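PDB 1Q1L: chorismate synthase from Aquifex aeolicus, which catalyses the last step of chorismate biosynthesis, eliminating phosphate from 5-enolpyruvylshikimate-3-phosphate to give chorismate, with reduced FMN as cofactor. Local coordinates for residues Glu37-His42 and Cys152-Ser157; Leu44-Arg49 and Val362-Leu367; Ala143-Val148 and Met261-Ile266. All coordinates share one frame; numbering follows the deposited sequence.

Contact 1: residues Glu37-His42 and Cys152-Ser157; sequences EEEINH and CKKFLS
Glu39 and Lys154 reach across the groove between helices 37-48 and 142-157 and meet at the glutamate's OE1, which touches Lys154 NZ and lies beside its CD and CE. Lys154 NZ donates to Glu39 OE1 on the syn side of the carboxylate in a salt bridge modelled at 2.5 Å, rather short, so the exact length is doubtful. The lysine leaves its helix with CG opposite the backbone N (chi1 -176°) and then bends at chi2 and chi4, which folds its chain beside the carboxylate. The glutamate is extended beyond CG. Both ends have second partners near the start of helix 37-48: Glu39 OE2 accepts the backbone N of Ser36, and Lys154 NZ donates to the carbonyl O of Pro34. One turn further along, Ser157 OG donates to Lys154 O, 2.6 Å away. The ion pair is the loose, solvent-facing side, with the nearest CA atoms, those of Glu39 and Lys154, 7.9 Å apart. The tight packing between the two helices lies earlier on helix 142-157, before segment 152-157, where Ile40 meets Ala147 and Val151. Here a surface ion pair flanks aliphatic packing between two helices of the helical layer of the beta-alpha-beta sandwich.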
loop_
_atom_site.group_PDB
_atom_site.type_symbol
_atom_site.label_atom_id
_atom_site.label_comp_id
_atom_site.label_asym_id
_atom_site.label_seq_id
_atom_site.Cartn_x
_atom_site.Cartn_y
_atom_site.Cartn_z
ATOM N N GLU A 37 -18.630 23.366 2.150
ATOM C CA GLU A 37 -19.512 22.403 1.508
ATOM C C GLU A 37 -19.934 22.945 0.138
ATOM O O GLU A 37 -20.112 22.184 -0.810
ATOM C CB GLU A 37 -20.752 22.143 2.376
ATOM C CG GLU A 37 -20.426 21.667 3.792
ATOM C CD GLU A 37 -21.650 21.211 4.572
ATOM O OE1 GLU A 37 -22.621 21.992 4.668
ATOM O OE2 GLU A 37 -21.638 20.075 5.095
ATOM N N GLU A 38 -20.089 24.263 0.032
ATOM C CA GLU A 38 -20.499 24.872 -1.235
ATOM C C GLU A 38 -19.530 24.540 -2.367
ATOM O O GLU A 38 -19.952 24.268 -3.488
ATOM C CB GLU A 38 -20.630 26.391 -1.087
ATOM C CG GLU A 38 -20.792 27.151 -2.409
ATOM C CD GLU A 38 -21.780 26.495 -3.369
ATOM O OE1 GLU A 38 -22.876 26.084 -2.925
ATOM O OE2 GLU A 38 -21.465 26.399 -4.574
ATOM N N GLU A 39 -18.233 24.570 -2.073
ATOM C CA GLU A 39 -17.224 24.244 -3.076
ATOM C C GLU A 39 -17.423 22.804 -3.536
ATOM O O GLU A 39 -17.296 22.489 -4.721
ATOM C CB GLU A 39 -15.823 24.404 -2.489
ATOM C CG GLU A 39 -15.399 25.846 -2.291
ATOM C CD GLU A 39 -14.163 25.978 -1.424
ATOM O OE1 GLU A 39 -13.314 26.843 -1.735
ATOM O OE2 GLU A 39 -14.047 25.230 -0.426
ATOM N N ILE A 40 -17.743 21.929 -2.591
ATOM C CA ILE A 40 -17.958 20.529 -2.913
ATOM C C ILE A 40 -19.267 20.384 -3.676
ATOM O O ILE A 40 -19.321 19.718 -4.713
ATOM C CB ILE A 40 -18.000 19.664 -1.638
ATOM C CG1 ILE A 40 -16.645 19.754 -0.922
ATOM C CG2 ILE A 40 -18.340 18.222 -1.996
ATOM C CD1 ILE A 40 -16.545 18.914 0.346
ATOM N N ASN A 41 -20.318 21.022 -3.169
ATOM C CA ASN A 41 -21.619 20.960 -3.817
ATOM C C ASN A 41 -21.557 21.486 -5.249
ATOM O O ASN A 41 -22.215 20.956 -6.142
ATOM C CB ASN A 41 -22.652 21.756 -3.013
ATOM C CG ASN A 41 -22.865 21.193 -1.618
ATOM O OD1 ASN A 41 -22.721 19.991 -1.394
ATOM N ND2 ASN A 41 -23.229 22.058 -0.678
ATOM N N HIS A 42 -20.763 22.524 -5.476
ATOM C CA HIS A 42 -20.657 23.068 -6.824
ATOM C C HIS A 42 -20.239 21.984 -7.818
ATOM O O HIS A 42 -20.784 21.901 -8.918
ATOM C CB HIS A 42 -19.647 24.207 -6.885
ATOM C CG HIS A 42 -19.587 24.870 -8.226
ATOM N ND1 HIS A 42 -18.433 25.420 -8.738
ATOM C CD2 HIS A 42 -20.543 25.061 -9.166
ATOM C CE1 HIS A 42 -18.679 25.919 -9.936
ATOM N NE2 HIS A 42 -19.951 25.714 -10.219
ATOM N N CYS A 152 -9.604 18.006 -3.535
ATOM C CA CYS A 152 -8.282 18.026 -4.144
ATOM C C CYS A 152 -8.115 19.227 -5.066
ATOM O O CYS A 152 -7.033 19.810 -5.140
ATOM C CB CYS A 152 -8.042 16.720 -4.894
ATOM S SG CYS A 152 -8.042 15.299 -3.778
ATOM N N LYS A 153 -9.183 19.605 -5.760
ATOM C CA LYS A 153 -9.121 20.773 -6.638
ATOM C C LYS A 153 -8.869 22.021 -5.800
ATOM O O LYS A 153 -8.054 22.864 -6.162
ATOM C CB LYS A 153 -10.427 20.964 -7.405
ATOM C CG LYS A 153 -10.653 20.018 -8.566
ATOM C CD LYS A 153 -11.870 20.472 -9.365
ATOM C CE LYS A 153 -12.139 19.570 -10.553
ATOM N NZ LYS A 153 -13.333 20.029 -11.318
ATOM N N LYS A 154 -9.582 22.154 -4.685
ATOM C CA LYS A 154 -9.389 23.318 -3.825
ATOM C C LYS A 154 -7.928 23.370 -3.397
ATOM O O LYS A 154 -7.288 24.423 -3.429
ATOM C CB LYS A 154 -10.294 23.242 -2.593
ATOM C CG LYS A 154 -10.213 24.484 -1.709
ATOM C CD LYS A 154 -10.503 25.752 -2.522
ATOM C CE LYS A 154 -10.227 27.021 -1.718
ATOM N NZ LYS A 154 -11.105 27.129 -0.520
ATOM N N PHE A 155 -7.398 22.220 -3.001
ATOM C CA PHE A 155 -6.000 22.132 -2.587
ATOM C C PHE A 155 -5.060 22.611 -3.704
ATOM O O PHE A 155 -4.164 23.424 -3.474
ATOM C CB PHE A 155 -5.660 20.683 -2.208
ATOM C CG PHE A 155 -4.193 20.451 -1.972
ATOM C CD1 PHE A 155 -3.548 21.015 -0.872
ATOM C CD2 PHE A 155 -3.446 19.700 -2.878
ATOM C CE1 PHE A 155 -2.177 20.835 -0.682
ATOM C CE2 PHE A 155 -2.079 19.514 -2.697
ATOM C CZ PHE A 155 -1.440 20.084 -1.596
ATOM N N LEU A 156 -5.282 22.110 -4.914
ATOM C CA LEU A 156 -4.454 22.456 -6.070
ATOM C C LEU A 156 -4.515 23.923 -6.468
ATOM O O LEU A 156 -3.519 24.498 -6.914
ATOM C CB LEU A 156 -4.857 21.617 -7.281
ATOM C CG LEU A 156 -4.498 20.136 -7.287
ATOM C CD1 LEU A 156 -5.107 19.478 -8.518
ATOM C CD2 LEU A 156 -2.986 19.973 -7.277
ATOM N N SER A 157 -5.693 24.522 -6.328
ATOM C CA SER A 157 -5.865 25.922 -6.683
ATOM C C SER A 157 -5.014 26.836 -5.812
ATOM O O SER A 157 -4.676 27.944 -6.224
ATOM C CB SER A 157 -7.343 26.318 -6.577
ATOM O OG SER A 157 -7.829 26.131 -5.263
#

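Contact 2: residues Leu44-Arg49 and Val362-Leu367; sequences LRRRQR and VGEAML
A buried, two-pronged salt bridge from Arg46 to Glu364, with a small aliphatic touch of Arg47 on Val362 beside it, joins the C-terminal half of helix 37-48 to helix 356-379 inside the helical layer of the fold. The guanidinium of Arg46 presents its NH1-NH2 end to the carboxylate. NH1 donates to Glu364 OE1 at 2.7 Å, and NH2 donates to Glu364 OE2 at 2.8 Å with an N-H...O angle of 169°. Both oxygens lie close to the guanidinium plane and are met on their syn sides, but the two flat groups are turned 24° against each other, so the pairing is slightly twisted. Arg46 bends at chi3 (62°), bringing its end round to face an extended glutamate that arrives at about a right angle. Neither charge rests on the other alone: Glu364 OE2 also takes the hydroxyl of Ser165 on strand 162-170, OE1 takes Lys153 NZ, and Arg46 pairs with Glu43 and Glu198. Such a buried cluster, in which Lys153 and Arg46 share the carboxylates of Glu43 and Glu364, probably helps keep the groups ionised and fixed in rotation. Next to it the aliphatic part of Arg47 runs alongside Val362, with CD 4.0 Å from the CG2 methyl. On helix 142-157 the same CD rests on Val146, and past a bend at chi3 the guanidinium of Arg47 lies against the methyl of Ala143. Arg47 is a predicted NADP(+)-binding residue, and its side chain is about 8 Å from that of Gln264, predicted to bind FMN. The contact thus combines helix packing by ion pairs with a border of the probable cofactor site of chorismate synthase.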
loop_
_atom_site.group_PDB
_atom_site.type_symbol
_atom_site.label_atom_id
_atom_site.label_comp_id
_atom_site.label_asym_id
_atom_site.label_seq_id
_atom_site.Cartn_x
_atom_site.Cartn_y
_atom_site.Cartn_z
ATOM N N LEU A 44 -20.581 18.702 -7.381
ATOM C CA LEU A 44 -21.635 17.700 -7.441
ATOM C C LEU A 44 -22.732 18.157 -8.402
ATOM O O LEU A 44 -23.330 17.342 -9.106
ATOM C CB LEU A 44 -22.222 17.454 -6.045
ATOM C CG LEU A 44 -21.250 16.794 -5.059
ATOM C CD1 LEU A 44 -21.920 16.624 -3.698
ATOM C CD2 LEU A 44 -20.801 15.443 -5.615
ATOM N N ARG A 45 -22.980 19.463 -8.440
ATOM C CA ARG A 45 -24.004 20.015 -9.324
ATOM C C ARG A 45 -23.613 19.909 -10.801
ATOM O O ARG A 45 -24.460 19.656 -11.655
ATOM C CB ARG A 45 -24.293 21.478 -8.961
ATOM C CG ARG A 45 -25.067 21.644 -7.659
ATOM C CD ARG A 45 -25.730 23.016 -7.569
ATOM N NE ARG A 45 -24.761 24.108 -7.540
ATOM C CZ ARG A 45 -24.081 24.487 -6.460
ATOM N NH1 ARG A 45 -24.264 23.867 -5.301
ATOM N NH2 ARG A 45 -23.212 25.483 -6.544
ATOM N N ARG A 46 -22.331 20.097 -11.101
ATOM C CA ARG A 46 -21.862 20.002 -12.475
ATOM C C ARG A 46 -22.019 18.576 -12.994
ATOM O O ARG A 46 -22.392 18.372 -14.149
ATOM C CB ARG A 46 -20.397 20.431 -12.576
ATOM C CG ARG A 46 -20.147 21.898 -12.242
ATOM C CD ARG A 46 -18.664 22.229 -12.323
ATOM N NE ARG A 46 -18.133 22.033 -13.673
ATOM C CZ ARG A 46 -17.012 21.372 -13.947
ATOM N NH1 ARG A 46 -16.297 20.835 -12.963
ATOM N NH2 ARG A 46 -16.599 21.253 -15.203
ATOM N N ARG A 47 -21.747 17.589 -12.143
ATOM C CA ARG A 47 -21.880 16.193 -12.554
ATOM C C ARG A 47 -23.348 15.852 -12.820
ATOM O O ARG A 47 -23.669 15.166 -13.794
ATOM C CB ARG A 47 -21.339 15.242 -11.481
ATOM C CG ARG A 47 -21.242 13.789 -11.953
ATOM C CD ARG A 47 -21.016 12.821 -10.797
ATOM N NE ARG A 47 -22.227 12.664 -10.002
ATOM C CZ ARG A 47 -23.104 11.676 -10.150
ATOM N NH1 ARG A 47 -22.911 10.730 -11.056
ATOM N NH2 ARG A 47 -24.194 11.651 -9.400
ATOM N N GLN A 48 -24.235 16.323 -11.950
ATOM C CA GLN A 48 -25.663 16.058 -12.112
ATOM C C GLN A 48 -26.199 16.563 -13.445
ATOM O O GLN A 48 -26.937 15.856 -14.124
ATOM C CB GLN A 48 -26.466 16.695 -10.979
ATOM C CG GLN A 48 -26.325 16.002 -9.645
ATOM C CD GLN A 48 -27.292 16.540 -8.609
ATOM O OE1 GLN A 48 -27.246 17.719 -8.248
ATOM N NE2 GLN A 48 -28.181 15.681 -8.130
ATOM N N ARG A 49 -25.829 17.785 -13.812
ATOM C CA ARG A 49 -26.283 18.380 -15.066
ATOM C C ARG A 49 -25.593 17.747 -16.272
ATOM O O ARG A 49 -25.777 18.192 -17.405
ATOM C CB ARG A 49 -26.020 19.891 -15.065
ATOM C CG ARG A 49 -26.647 20.632 -13.891
ATOM C CD ARG A 49 -26.706 22.140 -14.132
ATOM N NE ARG A 49 -25.898 22.906 -13.183
ATOM C CZ ARG A 49 -24.568 22.971 -13.207
ATOM N NH1 ARG A 49 -23.885 22.314 -14.137
ATOM N NH2 ARG A 49 -23.921 23.698 -12.305
ATOM N N VAL A 362 -16.312 13.956 -13.985
ATOM C CA VAL A 362 -15.702 12.953 -13.119
ATOM C C VAL A 362 -14.228 12.862 -13.521
ATOM O O VAL A 362 -13.349 12.618 -12.688
ATOM C CB VAL A 362 -16.374 11.576 -13.305
ATOM C CG1 VAL A 362 -15.664 10.522 -12.457
ATOM C CG2 VAL A 362 -17.854 11.665 -12.919
ATOM N N GLY A 363 -13.962 13.079 -14.808
ATOM C CA GLY A 363 -12.591 13.025 -15.289
ATOM C C GLY A 363 -11.749 14.099 -14.630
ATOM O O GLY A 363 -10.575 13.878 -14.320
ATOM N N GLU A 364 -12.345 15.268 -14.417
ATOM C CA GLU A 364 -11.647 16.375 -13.786
ATOM C C GLU A 364 -11.325 15.988 -12.346
ATOM O O GLU A 364 -10.238 16.254 -11.845
ATOM C CB GLU A 364 -12.524 17.626 -13.778
ATOM C CG GLU A 364 -12.810 18.236 -15.134
ATOM C CD GLU A 364 -13.797 19.393 -15.036
ATOM O OE1 GLU A 364 -13.964 19.937 -13.918
ATOM O OE2 GLU A 364 -14.396 19.756 -16.075
ATOM N N ALA A 365 -12.293 15.366 -11.686
ATOM C CA ALA A 365 -12.123 14.930 -10.303
ATOM C C ALA A 365 -10.972 13.930 -10.172
ATOM O O ALA A 365 -10.148 14.042 -9.270
ATOM C CB ALA A 365 -13.418 14.304 -9.804
HETATM N N MSE A 366 -10.922 12.953 -11.072
HETATM C CA MSE A 366 -9.869 11.937 -11.032
HETATM C C MSE A 366 -8.485 12.539 -11.264
HETATM O O MSE A 366 -7.514 12.177 -10.590
HETATM C CB MSE A 366 -10.152 10.838 -12.063
HETATM C CG MSE A 366 -11.429 10.048 -11.787
HETATM SE SE MSE A 366 -11.572 9.432 -9.937
HETATM C CE MSE A 366 -9.995 8.324 -9.879
ATOM N N LEU A 367 -8.393 13.463 -12.213
ATOM C CA LEU A 367 -7.131 14.120 -12.502
ATOM C C LEU A 367 -6.674 14.966 -11.313
ATOM O O LEU A 367 -5.487 15.030 -11.018
ATOM C CB LEU A 367 -7.251 15.009 -13.741
ATOM C CG LEU A 367 -5.941 15.731 -14.083
ATOM C CD1 LEU A 367 -4.840 14.689 -14.325
ATOM C CD2 LEU A 367 -6.128 16.611 -15.327
#

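Contact 3: residues Ala143-Val148 and Met261-Ile266; sequences AARVAV and MSIQAI
Arg145 reaches from helix 142-157 to Ser262 in the loop after helix 252-261, spanning a gap in which the nearest CA atoms, of Arg145 and Ile263, are 9.4 Å apart. Its CB points toward the loop, and the chain is extended from CG to NE, which gives it the length to cross. CD lies against the selenium of selenomethionine Met366, 3.6 Å from SE. NE pairs with Glu141, just before the helix, in a salt bridge that is the arginine's strongest polar contact. Beyond CZ the two end nitrogens divide between one serine: NH1 donates to Ser262 OG at 3.0 Å over a bent path (134°), while NH2 donates to Ser262 O, also at 3.0 Å, from well above the carbonyl plane. NH1 further brushes Ile263 CG1, 3.8 Å away. Ser262 OG in turn donates to the carbonyl O of Ala259, which helps to set the hydroxyl for its arginine. The grip ends just ahead of a type II turn, Ile263 to Ile266, whose middle residues Gln264 and Ala265 are predicted to bind FMN. Trp248 of a second subunit packs on both Arg145 and Ser262. Within the chain, Ile263 leans on Val362 and Met366 of helix 356-379, Val148 rests on strand 21-27, and Ile266 starts strand 266-271 beside strand 317-323.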
loop_
_atom_site.group_PDB
_atom_site.type_symbol
_atom_site.label_atom_id
_atom_site.label_comp_id
_atom_site.label_asym_id
_atom_site.label_seq_id
_atom_site.Cartn_x
_atom_site.Cartn_y
_atom_site.Cartn_z
ATOM N N ALA A 143 -20.271 10.074 -7.945
ATOM C CA ALA A 143 -20.617 11.278 -7.189
ATOM C C ALA A 143 -19.686 11.423 -5.977
ATOM O O ALA A 143 -19.294 12.533 -5.609
ATOM C CB ALA A 143 -22.065 11.211 -6.729
ATOM N N ALA A 144 -19.337 10.302 -5.355
ATOM C CA ALA A 144 -18.439 10.343 -4.206
ATOM C C ALA A 144 -17.038 10.691 -4.705
ATOM O O ALA A 144 -16.280 11.378 -4.023
ATOM C CB ALA A 144 -18.426 8.988 -3.492
ATOM N N ARG A 145 -16.700 10.211 -5.901
ATOM C CA ARG A 145 -15.387 10.497 -6.474
ATOM C C ARG A 145 -15.259 11.984 -6.742
ATOM O O ARG A 145 -14.194 12.574 -6.556
ATOM C CB ARG A 145 -15.181 9.753 -7.790
ATOM C CG ARG A 145 -15.174 8.247 -7.707
ATOM C CD ARG A 145 -14.518 7.702 -8.968
ATOM N NE ARG A 145 -14.835 6.307 -9.239
ATOM C CZ ARG A 145 -14.230 5.589 -10.178
ATOM N NH1 ARG A 145 -13.277 6.143 -10.923
ATOM N NH2 ARG A 145 -14.572 4.323 -10.374
ATOM N N VAL A 146 -16.348 12.593 -7.196
ATOM C CA VAL A 146 -16.343 14.021 -7.491
ATOM C C VAL A 146 -16.198 14.842 -6.210
ATOM O O VAL A 146 -15.552 15.889 -6.207
ATOM C CB VAL A 146 -17.632 14.427 -8.262
ATOM C CG1 VAL A 146 -17.751 15.941 -8.350
ATOM C CG2 VAL A 146 -17.593 13.835 -9.667
ATOM N N ALA A 147 -16.785 14.365 -5.119
ATOM C CA ALA A 147 -16.691 15.074 -3.840
ATOM C C ALA A 147 -15.243 15.061 -3.334
ATOM O O ALA A 147 -14.719 16.084 -2.881
ATOM C CB ALA A 147 -17.628 14.428 -2.806
ATOM N N VAL A 148 -14.599 13.898 -3.394
ATOM C CA VAL A 148 -13.207 13.793 -2.964
ATOM C C VAL A 148 -12.362 14.671 -3.880
ATOM O O VAL A 148 -11.452 15.377 -3.426
ATOM C CB VAL A 148 -12.699 12.330 -3.041
ATOM C CG1 VAL A 148 -11.178 12.286 -2.892
ATOM C CG2 VAL A 148 -13.355 11.491 -1.935
HETATM N N MSE A 261 -9.294 5.388 -16.634
HETATM C CA MSE A 261 -9.868 4.127 -17.084
HETATM C C MSE A 261 -10.741 3.483 -16.015
HETATM O O MSE A 261 -11.599 2.647 -16.327
HETATM C CB MSE A 261 -8.761 3.150 -17.480
HETATM C CG MSE A 261 -9.245 1.966 -18.282
HETATM SE SE MSE A 261 -9.639 2.450 -20.134
HETATM C CE MSE A 261 -7.840 2.309 -20.835
ATOM N N SER A 262 -10.533 3.867 -14.758
ATOM C CA SER A 262 -11.321 3.297 -13.672
ATOM C C SER A 262 -12.745 3.852 -13.672
ATOM O O SER A 262 -13.633 3.293 -13.037
ATOM C CB SER A 262 -10.658 3.568 -12.310
ATOM O OG SER A 262 -10.779 4.927 -11.922
ATOM N N ILE A 263 -12.962 4.955 -14.378
ATOM C CA ILE A 263 -14.298 5.551 -14.443
ATOM C C ILE A 263 -15.212 4.628 -15.257
ATOM O O ILE A 263 -14.811 4.088 -16.288
ATOM C CB ILE A 263 -14.254 6.956 -15.099
ATOM C CG1 ILE A 263 -13.346 7.878 -14.282
ATOM C CG2 ILE A 263 -15.660 7.553 -15.182
ATOM C CD1 ILE A 263 -13.050 9.218 -14.959
ATOM N N GLN A 264 -16.436 4.434 -14.784
ATOM C CA GLN A 264 -17.377 3.566 -15.478
ATOM C C GLN A 264 -17.544 3.961 -16.942
ATOM O O GLN A 264 -17.603 5.144 -17.263
ATOM C CB GLN A 264 -18.742 3.608 -14.787
ATOM C CG GLN A 264 -19.849 2.935 -15.590
ATOM C CD GLN A 264 -21.200 3.012 -14.904
ATOM O OE1 GLN A 264 -22.215 2.593 -15.460
ATOM N NE2 GLN A 264 -21.218 3.548 -13.686
ATOM N N ALA A 265 -17.612 2.955 -17.812
ATOM C CA ALA A 265 -17.793 3.146 -19.251
ATOM C C ALA A 265 -16.570 3.633 -20.024
ATOM O O ALA A 265 -16.608 3.695 -21.258
ATOM C CB ALA A 265 -18.974 4.088 -19.517
ATOM N N ILE A 266 -15.497 3.987 -19.327
ATOM C CA ILE A 266 -14.295 4.463 -20.010
ATOM C C ILE A 266 -13.510 3.293 -20.592
ATOM O O ILE A 266 -13.106 2.381 -19.870
ATOM C CB ILE A 266 -13.373 5.257 -19.064
ATOM C CG1 ILE A 266 -14.113 6.481 -18.514
ATOM C CG2 ILE A 266 -12.113 5.697 -19.805
ATOM C CD1 ILE A 266 -14.707 7.382 -19.586
#

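Along the chain the segments run 37-42, 44-49, 143-148, 152-157, 261-266 and 362-367. Contact 1 therefore interleaves with both others, whereas both segments of contact 3 fall between those of contact 2. Centres of contacts 1 and 2 are about 11 Å apart, of 2 and 3 about 8 Å, and of 1 and 3 about 16 Å. Helix 37-48 serves contacts 1 and 2, and helix 142-157 serves contacts 1 and 3. They also touch directly: Glu38 pairs with Arg45, and Leu44 CD2 lies 3.3 Å from Ala143 O. Together they tie three helices and the loop 261-266 together, running from the surface toward the predicted FMN site and a neighbouring subunit.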